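Local coordinates for protein rhodopsin (Rubrobacter xylanophilus, PDB 6KFQ) that binds retinal and works as a light-driven proton pump of the microbial rhodopsin family in a thermophilic bacterium, at residues G9-G12 and M13-T17; L107-V110 and M111-G115; Y143-V146 and S147-A151; G190-S193 and L194-V198. All coordinates share one frame; numbering follows the deposited sequence.

Interaction 1 of 4, residues G9-G12 and M13-T17; sequences GFVG and MLLGT
Phe-10 and Leu-14 stand one helical turn apart on helix 2-23, their side chains lying side by side and pointing the same way. Leu-14 can be followed outward atom by atom. Its CB rests against the carbonyl of the preceding turn, 3.3 Å from Phe-10 O. CG is placed anti to the backbone N (chi1 176°), and from there the CD2 branch reaches the aromatic ring, where it meets CZ of Phe-10 at 3.8 Å; beyond, the leucine touches a bound monoolein-like lipid. A second apolar pair repeats the i, i+4 pattern next to it, with Val-11 CG1 at 4.0 Å from Leu-15 CD1. Met-13 behaves otherwise: its CG lies 3.2 Å from Gly-9 O, and the chain, bent at chi2, then leaves the turn to pack among Ala-45 and Ala-46 of helix 32-53 and Asp-205, Leu-206 and Lys-209 of helix 194-218. Along the backbone run regular alpha-helical bonds, such as Leu-14 N to Phe-10 O at 2.7 Å. The example illustrates a division of labour in a transmembrane helix: backbone hydrogen bonds satisfy the polar groups internally, leaving apolar side chains to meet lipid on one side and neighbouring helices on another.

Interaction 2 of 4, residues L107-V110 and M111-G115; sequences LDVV and MILTG. With RET (retinal), chain R.
The carboxyl group of Asp-108 has both Met-111 and Ile-112 on the same side of its plane: the methyl CE of Met-111 comes 3.4 Å from OD2, while Ile-112 CG1 lies farther off, beside OD1. OD1 itself is hydrogen-bonded to Thr-79 of helix 70-90. In the seven-helix fold of microbial rhodopsins this turn of helix 98-120 forms one wall of the chromophore pocket, and the second flat group is the retinal. Near C9, SD and CE of Met-111 and CD1 of Ile-112 all lie to one face of the polyene, with CE 3.7 Å from the methyl C19. Met-111 leaves the helix extended through chi2 and turns only at chi3 (75°), which brings CE between carboxyl group and chromophore. At the ring end, Gly-115 CA approaches C16 at 4.0 Å, and a side chain at this position would collide with that methyl. On the side turned from the retinal, Val-109 CG1 packs alongside Leu-113 CD1 at 3.6 Å, and Val-109 also meets lipid. The carbonyl of Val-110 takes two donors from opposite faces of its plane: Thr-114 N at 2.9 Å, and the hydroxyl OG1 of the same threonine at 2.6 Å.

Interaction 3 of 4, residues Y143-V146 and S147-A151; sequences YLLV and SRLFA. With MPG ([(Z)-octadec-9-enyl] (2R)-2,3-bis(oxidanyl)propanoate), chain C; MPG ([(Z)-octadec-9-enyl] (2R)-2,3-bis(oxidanyl)propanoate), chain F; SO4 (sulfate ion), chain S.
Between Leu-145 and Phe-150 the backbone of helix 124-153 widens into a pi-type turn at 147-149. The carbonyl oxygen of Leu-145 receives two weak bonds, from Leu-149 N at 3.2 Å (N-H...O angle 128°) and from Phe-150 N at 3.4 Å, sharing itself between an i+4 and an i+5 donor. Just before, Tyr-143 O is gripped from opposite faces by Ser-147 N and by Ser-147 OG, the latter at 2.7 Å; a chi1 of 66° folds the hydroxyl back over its own helix to make this possible. Ser-147 CB also lies over one face of the Tyr-143 ring, offset toward its rim, and the ring's CD2 touches C5 of a bound lipid. Inside the bundle Leu-145 and Leu-149 cross at about a right angle, CD1 to CD1 at 3.7 Å. Phe-150 turns an edge to Leu-145 O, with CD1 3.4 Å from that oxygen, and a face to a second lipid, whose C4 stands over the ring centre; it also meets Phe-164 edge-to-face. With the ring cut back to an alanine, that lipid tail would probably lose its flat platform and Phe-164 its aromatic mate. Arg-148 leads toward helix 98-120, its NE paired with Glu-152, and holds at its guanidinium edge a sulfate, probably from the crystallisation liquor, that Asn-97 and Phe-100 N also bind: NH1 to O1 at 2.9 Å and NH2 to O3 at 2.8 Å.

Interaction 4 of 4, residues G190-S193 and L194-V198; sequences GAVS and LSVEV. With MPG ([(Z)-octadec-9-enyl] (2R)-2,3-bis(oxidanyl)propanoate), chain Q.
Ser-193 and Val-196 meet where the loop after helix 158-184 turns from an extended backbone at Val-192 and Ser-193 into the first turn of helix 194-218. Ser-193 occupies the N-cap. Its OG sits between the backbone N and the carbonyl carbon (chi1 67°), which swings the oxygen over the opening turn to accept from Val-196 N at 3.2 Å, with an N-H...O angle of 162°. The same oxygen lies 3.3 Å from Val-196 CG2. Meanwhile Ser-193 O begins the regular helical series by accepting from Glu-197 N at 2.9 Å. The residue at N3 is a valine, so this is a single serine cap and not a reciprocal capping box. Replacing Ser-193 by an alanine would probably leave Val-196 N without its cap acceptor and make the helix start more prone to fray.

Apolar contact reinforces the polar one. Val-192, directed toward the helix, crosses Val-196 at about a right angle, and its CB lies 3.7 Å from Val-196 CG1; it also packs on Ile-184, with which it shares backbone hydrogen bonding. Ser-195 turns to the lipid side: its OG, hydrogen-bonded to Trp-5 NE1, comes 3.1 Å from C10 of a lipid, an atom of the double bond. Glu-197 extends inward, where OE2 is hydrogen-bonded to Thr-186 while OE1 lies close to the acid of Glu-187. The serine thus supplies an acceptor for a first-turn amide that lacks the i-4 helical carbonyl later turns provide, and the valine pair ties the loop to the first turn it precedes.

In the fold
Read from the N terminus, the four contacts come in series; none nests in or crosses another, and each spans a single turn instead of closing a long loop. Interaction 1 lies on the first helix, 2-23. Interactions 2 and 3 sit on the consecutive helices 98-120 and 124-153, across the chain's centre from it, and are the one pair that touches, Leu-107 CD2 meeting Leu-144 CD1 at 3.9 Å. Interaction 4 starts helix 194-218, which brings the chain back to the first helix, Val-198 packing on Trp-5. The centres of interactions 3 and 4 are about 33 Å apart.

Interaction 1 of 4, residues G9-G12 and M13-T17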
loop_
_atom_site.group_PDB
_atom_site.type_symbol
_atom_site.label_atom_id
_atom_site.label_comp_id
_atom_site.label_asym_id
_atom_site.label_seq_id
_atom_site.Cartn_x
_atom_site.Cartn_y
_atom_site.Cartn_z
ATOM N N GLY A 9 -4.577 6.754 -12.905
ATOM C CA GLY A 9 -3.702 6.117 -11.936
ATOM C C GLY A 9 -2.245 6.181 -12.347
ATOM O O GLY A 9 -1.371 6.515 -11.541
ATOM N N PHE A 10 -1.966 5.882 -13.615
ATOM C CA PHE A 10 -0.596 5.960 -14.112
ATOM C C PHE A 10 -0.018 7.359 -13.936
ATOM O O PHE A 10 1.056 7.532 -13.348
ATOM C CB PHE A 10 -0.544 5.565 -15.588
ATOM C CG PHE A 10 0.785 5.851 -16.226
ATOM C CD1 PHE A 10 1.925 5.177 -15.803
ATOM C CD2 PHE A 10 0.903 6.799 -17.224
ATOM C CE1 PHE A 10 3.156 5.439 -16.383
ATOM C CE2 PHE A 10 2.133 7.067 -17.811
ATOM C CZ PHE A 10 3.260 6.391 -17.386
ATOM N N VAL A 11 -0.702 8.372 -14.468
ATOM C CA VAL A 11 -0.163 9.726 -14.416
ATOM C C VAL A 11 -0.019 10.192 -12.971
ATOM O O VAL A 11 0.993 10.794 -12.595
ATOM C CB VAL A 11 -1.042 10.673 -15.256
ATOM C CG1 VAL A 11 -0.566 12.112 -15.110
ATOM C CG2 VAL A 11 -1.005 10.247 -16.717
ATOM N N GLY A 12 -1.002 9.888 -12.128
ATOM C CA GLY A 12 -0.895 10.263 -10.726
ATOM C C GLY A 12 0.319 9.655 -10.045
ATOM O O GLY A 12 1.042 10.334 -9.310
ATOM N N MET A 13 0.544 8.359 -10.263
ATOM C CA MET A 13 1.706 7.705 -9.662
ATOM C C MET A 13 2.994 8.208 -10.293
ATOM O O MET A 13 4.013 8.365 -9.608
ATOM C CB MET A 13 1.606 6.191 -9.823
ATOM C CG MET A 13 0.425 5.561 -9.114
ATOM S SD MET A 13 0.570 5.779 -7.332
ATOM C CE MET A 13 -0.860 4.838 -6.793
ATOM N N LEU A 14 2.969 8.456 -11.603
ATOM C CA LEU A 14 4.148 8.984 -12.272
ATOM C C LEU A 14 4.518 10.344 -11.707
ATOM O O LEU A 14 5.673 10.583 -11.342
ATOM C CB LEU A 14 3.899 9.068 -13.783
ATOM C CG LEU A 14 5.036 9.701 -14.578
ATOM C CD1 LEU A 14 6.343 8.997 -14.261
ATOM C CD2 LEU A 14 4.731 9.633 -16.067
ATOM N N LEU A 15 3.542 11.252 -11.621
ATOM C CA LEU A 15 3.826 12.583 -11.095
ATOM C C LEU A 15 4.298 12.513 -9.651
ATOM O O LEU A 15 5.211 13.243 -9.248
ATOM C CB LEU A 15 2.589 13.470 -11.201
ATOM C CG LEU A 15 2.133 13.880 -12.601
ATOM C CD1 LEU A 15 0.920 14.780 -12.483
ATOM C CD2 LEU A 15 3.259 14.593 -13.351
ATOM N N GLY A 16 3.681 11.647 -8.855
ATOM C CA GLY A 16 4.159 11.455 -7.495
ATOM C C GLY A 16 5.588 10.955 -7.448
ATOM O O GLY A 16 6.398 11.437 -6.650
ATOM N N THR A 17 5.924 9.988 -8.307
ATOM C CA THR A 17 7.288 9.460 -8.319
ATOM C C THR A 17 8.296 10.545 -8.680
ATOM O O THR A 17 9.356 10.660 -8.053
ATOM C CB THR A 17 7.398 8.297 -9.308
ATOM O OG1 THR A 17 6.412 7.307 -9.005
ATOM C CG2 THR A 17 8.781 7.660 -9.228
#

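Interaction 2 of 4, residues L107-V110 and M111-G115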
loop_
_atom_site.group_PDB
_atom_site.type_symbol
_atom_site.label_atom_id
_atom_site.label_comp_id
_atom_site.label_asym_id
_atom_site.label_seq_id
_atom_site.Cartn_x
_atom_site.Cartn_y
_atom_site.Cartn_z
ATOM N N LEU A 107 3.148 -11.350 7.169
ATOM C CA LEU A 107 1.692 -11.300 7.255
ATOM C C LEU A 107 1.101 -10.526 6.086
ATOM O O LEU A 107 0.118 -10.954 5.471
ATOM C CB LEU A 107 1.281 -10.647 8.572
ATOM C CG LEU A 107 0.445 -11.383 9.615
ATOM C CD1 LEU A 107 0.601 -12.872 9.522
ATOM C CD2 LEU A 107 0.842 -10.888 10.992
ATOM N N ASP A 108 1.698 -9.376 5.768
ATOM C CA ASP A 108 1.204 -8.544 4.679
ATOM C C ASP A 108 1.311 -9.253 3.334
ATOM O O ASP A 108 0.401 -9.158 2.500
ATOM C CB ASP A 108 1.979 -7.235 4.663
ATOM C CG ASP A 108 1.543 -6.332 3.546
ATOM O OD1 ASP A 108 2.110 -6.444 2.437
ATOM O OD2 ASP A 108 0.604 -5.541 3.775
ATOM N N VAL A 109 2.414 -9.973 3.102
ATOM C CA VAL A 109 2.578 -10.681 1.836
ATOM C C VAL A 109 1.568 -11.820 1.731
ATOM O O VAL A 109 0.995 -12.065 0.662
ATOM C CB VAL A 109 4.030 -11.174 1.683
ATOM C CG1 VAL A 109 4.164 -12.102 0.489
ATOM C CG2 VAL A 109 4.968 -9.987 1.526
ATOM N N VAL A 110 1.312 -12.513 2.842
ATOM C CA VAL A 110 0.288 -13.554 2.859
ATOM C C VAL A 110 -1.078 -12.961 2.530
ATOM O O VAL A 110 -1.857 -13.533 1.755
ATOM C CB VAL A 110 0.287 -14.262 4.225
ATOM C CG1 VAL A 110 -0.992 -15.057 4.403
ATOM C CG2 VAL A 110 1.512 -15.172 4.342
ATOM N N MET A 111 -1.390 -11.808 3.121
ATOM C CA MET A 111 -2.639 -11.115 2.815
ATOM C C MET A 111 -2.792 -10.875 1.316
ATOM O O MET A 111 -3.823 -11.214 0.718
ATOM C CB MET A 111 -2.679 -9.791 3.586
ATOM C CG MET A 111 -3.887 -8.938 3.287
ATOM S SD MET A 111 -3.790 -7.282 4.027
ATOM C CE MET A 111 -2.608 -6.442 2.956
ATOM N N ILE A 112 -1.767 -10.294 0.688
ATOM C CA ILE A 112 -1.885 -9.927 -0.721
ATOM C C ILE A 112 -1.962 -11.172 -1.586
ATOM O O ILE A 112 -2.820 -11.283 -2.471
ATOM C CB ILE A 112 -0.710 -9.033 -1.157
ATOM C CG1 ILE A 112 -0.690 -7.726 -0.365
ATOM C CG2 ILE A 112 -0.792 -8.781 -2.679
ATOM C CD1 ILE A 112 -1.930 -6.886 -0.582
ATOM N N LEU A 113 -1.047 -12.116 -1.365
ATOM C CA LEU A 113 -0.981 -13.290 -2.225
ATOM C C LEU A 113 -2.213 -14.179 -2.069
ATOM O O LEU A 113 -2.649 -14.812 -3.039
ATOM C CB LEU A 113 0.306 -14.072 -1.942
ATOM C CG LEU A 113 1.564 -13.329 -2.401
ATOM C CD1 LEU A 113 2.820 -14.114 -2.117
ATOM C CD2 LEU A 113 1.465 -12.978 -3.886
ATOM N N THR A 114 -2.788 -14.260 -0.863
ATOM C CA THR A 114 -4.018 -15.037 -0.733
ATOM C C THR A 114 -5.204 -14.284 -1.321
ATOM O O THR A 114 -6.192 -14.906 -1.724
ATOM C CB THR A 114 -4.306 -15.409 0.730
ATOM O OG1 THR A 114 -4.381 -14.226 1.533
ATOM C CG2 THR A 114 -3.227 -16.339 1.294
ATOM N N GLY A 115 -5.126 -12.953 -1.373
ATOM C CA GLY A 115 -6.162 -12.190 -2.048
ATOM C C GLY A 115 -6.088 -12.344 -3.556
ATOM O O GLY A 115 -7.117 -12.421 -4.238
HETATM C C1 RET R . -7.615 -7.854 -0.536
HETATM C C2 RET R . -8.656 -8.962 -0.751
HETATM C C3 RET R . -8.682 -10.032 0.320
HETATM C C4 RET R . -8.881 -9.429 1.696
HETATM C C5 RET R . -8.081 -8.167 1.937
HETATM C C6 RET R . -7.437 -7.508 0.957
HETATM C C7 RET R . -6.694 -6.297 1.275
HETATM C C8 RET R . -5.869 -5.535 0.506
HETATM C C9 RET R . -5.151 -4.328 0.850
HETATM C C10 RET R . -4.546 -3.638 -0.134
HETATM C C11 RET R . -3.782 -2.430 -0.019
HETATM C C12 RET R . -3.214 -1.885 -1.090
HETATM C C13 RET R . -2.404 -0.689 -1.135
HETATM C C14 RET R . -1.810 -0.353 -2.305
HETATM C C15 RET R . -0.943 0.762 -2.560
HETATM C C16 RET R . -6.292 -8.344 -1.141
HETATM C C17 RET R . -8.128 -6.657 -1.359
HETATM C C18 RET R . -7.935 -7.852 3.401
HETATM C C19 RET R . -5.134 -3.884 2.284
HETATM C C20 RET R . -2.234 0.099 0.133
#

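Interaction 3 of 4, residues Y143-V146 and S147-A151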
loop_
_atom_site.group_PDB
_atom_site.type_symbol
_atom_site.label_atom_id
_atom_site.label_comp_id
_atom_site.label_asym_id
_atom_site.label_seq_id
_atom_site.Cartn_x
_atom_site.Cartn_y
_atom_site.Cartn_z
ATOM N N TYR A 143 -3.155 -5.318 13.762
ATOM C CA TYR A 143 -2.861 -5.562 15.166
ATOM C C TYR A 143 -1.405 -5.264 15.496
ATOM O O TYR A 143 -1.107 -4.661 16.534
ATOM C CB TYR A 143 -3.185 -7.018 15.510
ATOM C CG TYR A 143 -3.005 -7.356 16.964
ATOM C CD1 TYR A 143 -1.783 -7.812 17.455
ATOM C CD2 TYR A 143 -4.056 -7.223 17.852
ATOM C CE1 TYR A 143 -1.621 -8.119 18.801
ATOM C CE2 TYR A 143 -3.904 -7.525 19.187
ATOM C CZ TYR A 143 -2.686 -7.964 19.657
ATOM O OH TYR A 143 -2.555 -8.273 20.994
ATOM N N LEU A 144 -0.474 -5.728 14.656
ATOM C CA LEU A 144 0.926 -5.427 14.927
ATOM C C LEU A 144 1.167 -3.933 14.828
ATOM O O LEU A 144 1.905 -3.352 15.635
ATOM C CB LEU A 144 1.830 -6.188 13.959
ATOM C CG LEU A 144 1.855 -7.696 14.246
ATOM C CD1 LEU A 144 2.813 -8.403 13.304
ATOM C CD2 LEU A 144 2.246 -7.944 15.677
ATOM N N LEU A 145 0.517 -3.288 13.865
ATOM C CA LEU A 145 0.656 -1.844 13.717
ATOM C C LEU A 145 0.156 -1.117 14.959
ATOM O O LEU A 145 0.813 -0.197 15.463
ATOM C CB LEU A 145 -0.102 -1.389 12.469
ATOM C CG LEU A 145 -0.096 0.108 12.158
ATOM C CD1 LEU A 145 1.317 0.609 11.897
ATOM C CD2 LEU A 145 -1.006 0.400 10.972
ATOM N N VAL A 146 -1.005 -1.520 15.474
ATOM C CA VAL A 146 -1.621 -0.768 16.561
ATOM C C VAL A 146 -0.973 -1.111 17.897
ATOM O O VAL A 146 -0.691 -0.222 18.708
ATOM C CB VAL A 146 -3.140 -1.015 16.583
ATOM C CG1 VAL A 146 -3.745 -0.505 17.880
ATOM C CG2 VAL A 146 -3.801 -0.347 15.386
ATOM N N SER A 147 -0.717 -2.396 18.146
ATOM C CA SER A 147 -0.237 -2.809 19.462
ATOM C C SER A 147 1.243 -2.514 19.671
ATOM O O SER A 147 1.671 -2.306 20.809
ATOM C CB SER A 147 -0.494 -4.304 19.666
ATOM O OG SER A 147 0.286 -5.066 18.762
ATOM N N ARG A 148 2.040 -2.505 18.607
ATOM C CA ARG A 148 3.484 -2.326 18.730
ATOM C C ARG A 148 3.968 -0.967 18.250
ATOM O O ARG A 148 4.661 -0.261 18.988
ATOM C CB ARG A 148 4.211 -3.429 17.955
ATOM C CG ARG A 148 5.724 -3.318 17.971
ATOM C CD ARG A 148 6.292 -3.588 19.354
ATOM N NE ARG A 148 7.743 -3.468 19.348
ATOM C CZ ARG A 148 8.571 -4.478 19.126
ATOM N NH1 ARG A 148 8.092 -5.697 18.912
ATOM N NH2 ARG A 148 9.879 -4.270 19.131
ATOM N N LEU A 149 3.626 -0.570 17.022
ATOM C CA LEU A 149 4.268 0.616 16.456
ATOM C C LEU A 149 3.751 1.908 17.071
ATOM O O LEU A 149 4.518 2.871 17.194
ATOM C CB LEU A 149 4.105 0.640 14.939
ATOM C CG LEU A 149 4.933 -0.394 14.180
ATOM C CD1 LEU A 149 4.816 -0.176 12.679
ATOM C CD2 LEU A 149 6.383 -0.352 14.633
ATOM N N PHE A 150 2.470 1.973 17.455
ATOM C CA PHE A 150 1.992 3.183 18.124
ATOM C C PHE A 150 2.728 3.396 19.438
ATOM O O PHE A 150 3.044 4.533 19.808
ATOM C CB PHE A 150 0.483 3.112 18.362
ATOM C CG PHE A 150 -0.340 3.631 17.211
ATOM C CD1 PHE A 150 -0.702 2.792 16.172
ATOM C CD2 PHE A 150 -0.746 4.962 17.171
ATOM C CE1 PHE A 150 -1.459 3.260 15.104
ATOM C CE2 PHE A 150 -1.507 5.440 16.108
ATOM C CZ PHE A 150 -1.865 4.585 15.074
ATOM N N ALA A 151 3.010 2.310 20.156
ATOM C CA ALA A 151 3.756 2.436 21.401
ATOM C C ALA A 151 5.199 2.844 21.137
ATOM O O ALA A 151 5.747 3.697 21.844
ATOM C CB ALA A 151 3.697 1.122 22.181
HETATM C C2 MPG C . -4.181 -3.439 20.783
HETATM C C3 MPG C . -5.287 -4.237 20.128
HETATM C C4 MPG C . -5.536 -3.841 18.692
HETATM C C5 MPG C . -6.528 -4.715 17.955
HETATM C C6 MPG C . -6.530 -4.503 16.457
HETATM C C7 MPG C . -7.380 -5.493 15.671
HETATM C C8 MPG C . -8.856 -5.247 15.745
HETATM C C9 MPG C . -9.656 -6.327 15.086
HETATM C C10 MPG C . -10.415 -6.239 14.027
HETATM C C11 MPG C . -10.621 -5.057 13.133
HETATM C C12 MPG C . -10.195 -5.326 11.723
HETATM C C13 MPG C . -11.095 -4.725 10.657
HETATM C C14 MPG C . -10.905 -5.344 9.296
HETATM C C15 MPG C . -12.057 -5.135 8.350
HETATM C C16 MPG C . -12.082 -6.103 7.194
HETATM C C17 MPG C . -13.300 -5.998 6.312
HETATM C C18 MPG C . -13.386 -7.077 5.259
HETATM C C4 MPG F . -4.525 3.382 18.016
HETATM C C5 MPG F . -5.186 4.327 17.041
HETATM C C6 MPG F . -6.108 3.653 16.053
HETATM C C7 MPG F . -6.736 4.591 15.029
HETATM C C8 MPG F . -7.754 3.929 14.152
HETATM C C9 MPG F . -8.346 4.824 13.108
HETATM C C10 MPG F . -9.355 4.479 12.349
HETATM C C11 MPG F . -10.054 3.160 12.460
HETATM C C12 MPG F . -11.342 3.082 11.701
HETATM C C13 MPG F . -11.207 2.984 10.190
HETATM C C14 MPG F . -12.541 2.916 9.485
HETATM C C15 MPG F . -12.486 2.642 8.000
HETATM C C16 MPG F . -13.852 2.590 7.361
HETATM C C17 MPG F . -13.919 2.153 5.923
HETATM C C18 MPG F . -15.330 2.079 5.386
HETATM S S SO4 S . 11.419 -7.591 18.042
HETATM O O1 SO4 S . 10.013 -7.804 18.362
HETATM O O2 SO4 S . 11.678 -7.808 16.624
HETATM O O3 SO4 S . 11.771 -6.219 18.403
HETATM O O4 SO4 S . 12.263 -8.509 18.807
#

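Interaction 4 of 4, residues G190-S193 and L194-V198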
loop_
_atom_site.group_PDB
_atom_site.type_symbol
_atom_site.label_atom_id
_atom_site.label_comp_id
_atom_site.label_asym_id
_atom_site.label_seq_id
_atom_site.Cartn_x
_atom_site.Cartn_y
_atom_site.Cartn_z
ATOM N N GLY A 190 -20.083 -8.371 -7.138
ATOM C CA GLY A 190 -20.483 -7.695 -8.360
ATOM C C GLY A 190 -21.603 -6.701 -8.148
ATOM O O GLY A 190 -22.463 -6.544 -9.026
ATOM N N ALA A 191 -21.626 -6.034 -6.990
ATOM C CA ALA A 191 -22.633 -5.008 -6.744
ATOM C C ALA A 191 -22.348 -3.749 -7.548
ATOM O O ALA A 191 -23.274 -2.992 -7.868
ATOM C CB ALA A 191 -22.700 -4.675 -5.253
ATOM N N VAL A 192 -21.083 -3.505 -7.879
ATOM C CA VAL A 192 -20.720 -2.406 -8.763
ATOM C C VAL A 192 -20.006 -2.982 -9.981
ATOM O O VAL A 192 -19.540 -4.125 -9.983
ATOM C CB VAL A 192 -19.839 -1.348 -8.066
ATOM C CG1 VAL A 192 -20.553 -0.788 -6.843
ATOM C CG2 VAL A 192 -18.492 -1.930 -7.683
ATOM N N SER A 193 -19.930 -2.167 -11.027
ATOM C CA SER A 193 -19.289 -2.576 -12.265
ATOM C C SER A 193 -17.774 -2.604 -12.100
ATOM O O SER A 193 -17.208 -2.019 -11.173
ATOM C CB SER A 193 -19.660 -1.617 -13.398
ATOM O OG SER A 193 -19.088 -0.345 -13.155
ATOM N N LEU A 194 -17.112 -3.299 -13.028
ATOM C CA LEU A 194 -15.650 -3.297 -13.052
ATOM C C LEU A 194 -15.100 -1.878 -13.188
ATOM O O LEU A 194 -14.067 -1.542 -12.599
ATOM C CB LEU A 194 -15.151 -4.181 -14.197
ATOM C CG LEU A 194 -13.645 -4.166 -14.462
ATOM C CD1 LEU A 194 -12.875 -4.695 -13.259
ATOM C CD2 LEU A 194 -13.305 -4.953 -15.716
ATOM N N SER A 195 -15.767 -1.033 -13.971
ATOM C CA SER A 195 -15.303 0.348 -14.089
ATOM C C SER A 195 -15.333 1.061 -12.743
ATOM O O SER A 195 -14.390 1.779 -12.394
ATOM C CB SER A 195 -16.147 1.104 -15.113
ATOM O OG SER A 195 -15.878 2.491 -15.010
ATOM N N VAL A 196 -16.401 0.870 -11.965
ATOM C CA VAL A 196 -16.479 1.482 -10.641
ATOM C C VAL A 196 -15.399 0.915 -9.728
ATOM O O VAL A 196 -14.720 1.654 -9.000
ATOM C CB VAL A 196 -17.883 1.291 -10.043
ATOM C CG1 VAL A 196 -17.908 1.735 -8.586
ATOM C CG2 VAL A 196 -18.910 2.054 -10.853
ATOM N N GLU A 197 -15.237 -0.413 -9.738
ATOM C CA GLU A 197 -14.192 -1.045 -8.937
ATOM C C GLU A 197 -12.818 -0.453 -9.240
ATOM O O GLU A 197 -12.033 -0.163 -8.326
ATOM C CB GLU A 197 -14.178 -2.551 -9.190
ATOM C CG GLU A 197 -13.021 -3.266 -8.526
ATOM C CD GLU A 197 -12.869 -4.699 -8.996
ATOM O OE1 GLU A 197 -11.822 -5.296 -8.687
ATOM O OE2 GLU A 197 -13.778 -5.218 -9.684
ATOM N N VAL A 198 -12.499 -0.296 -10.525
ATOM C CA VAL A 198 -11.180 0.212 -10.890
ATOM C C VAL A 198 -11.017 1.653 -10.425
ATOM O O VAL A 198 -9.955 2.045 -9.928
ATOM C CB VAL A 198 -10.958 0.057 -12.405
ATOM C CG1 VAL A 198 -9.729 0.831 -12.863
ATOM C CG2 VAL A 198 -10.800 -1.429 -12.743
HETATM C C7 MPG Q . -18.639 1.971 -19.022
HETATM C C8 MPG Q . -19.309 2.147 -17.693
HETATM C C9 MPG Q . -19.110 3.502 -17.083
HETATM C C10 MPG Q . -18.619 3.733 -15.889
HETATM C C11 MPG Q . -18.489 5.060 -15.206
HETATM C C12 MPG Q . -17.852 4.969 -13.849
HETATM C C13 MPG Q . -17.805 6.286 -13.092
HETATM C C14 MPG Q . -17.149 6.201 -11.734
HETATM C C15 MPG Q . -17.184 7.488 -10.936
HETATM C C16 MPG Q . -16.397 8.628 -11.531
HETATM C C17 MPG Q . -16.414 9.894 -10.710
HETATM C C18 MPG Q . -15.489 10.976 -11.209
#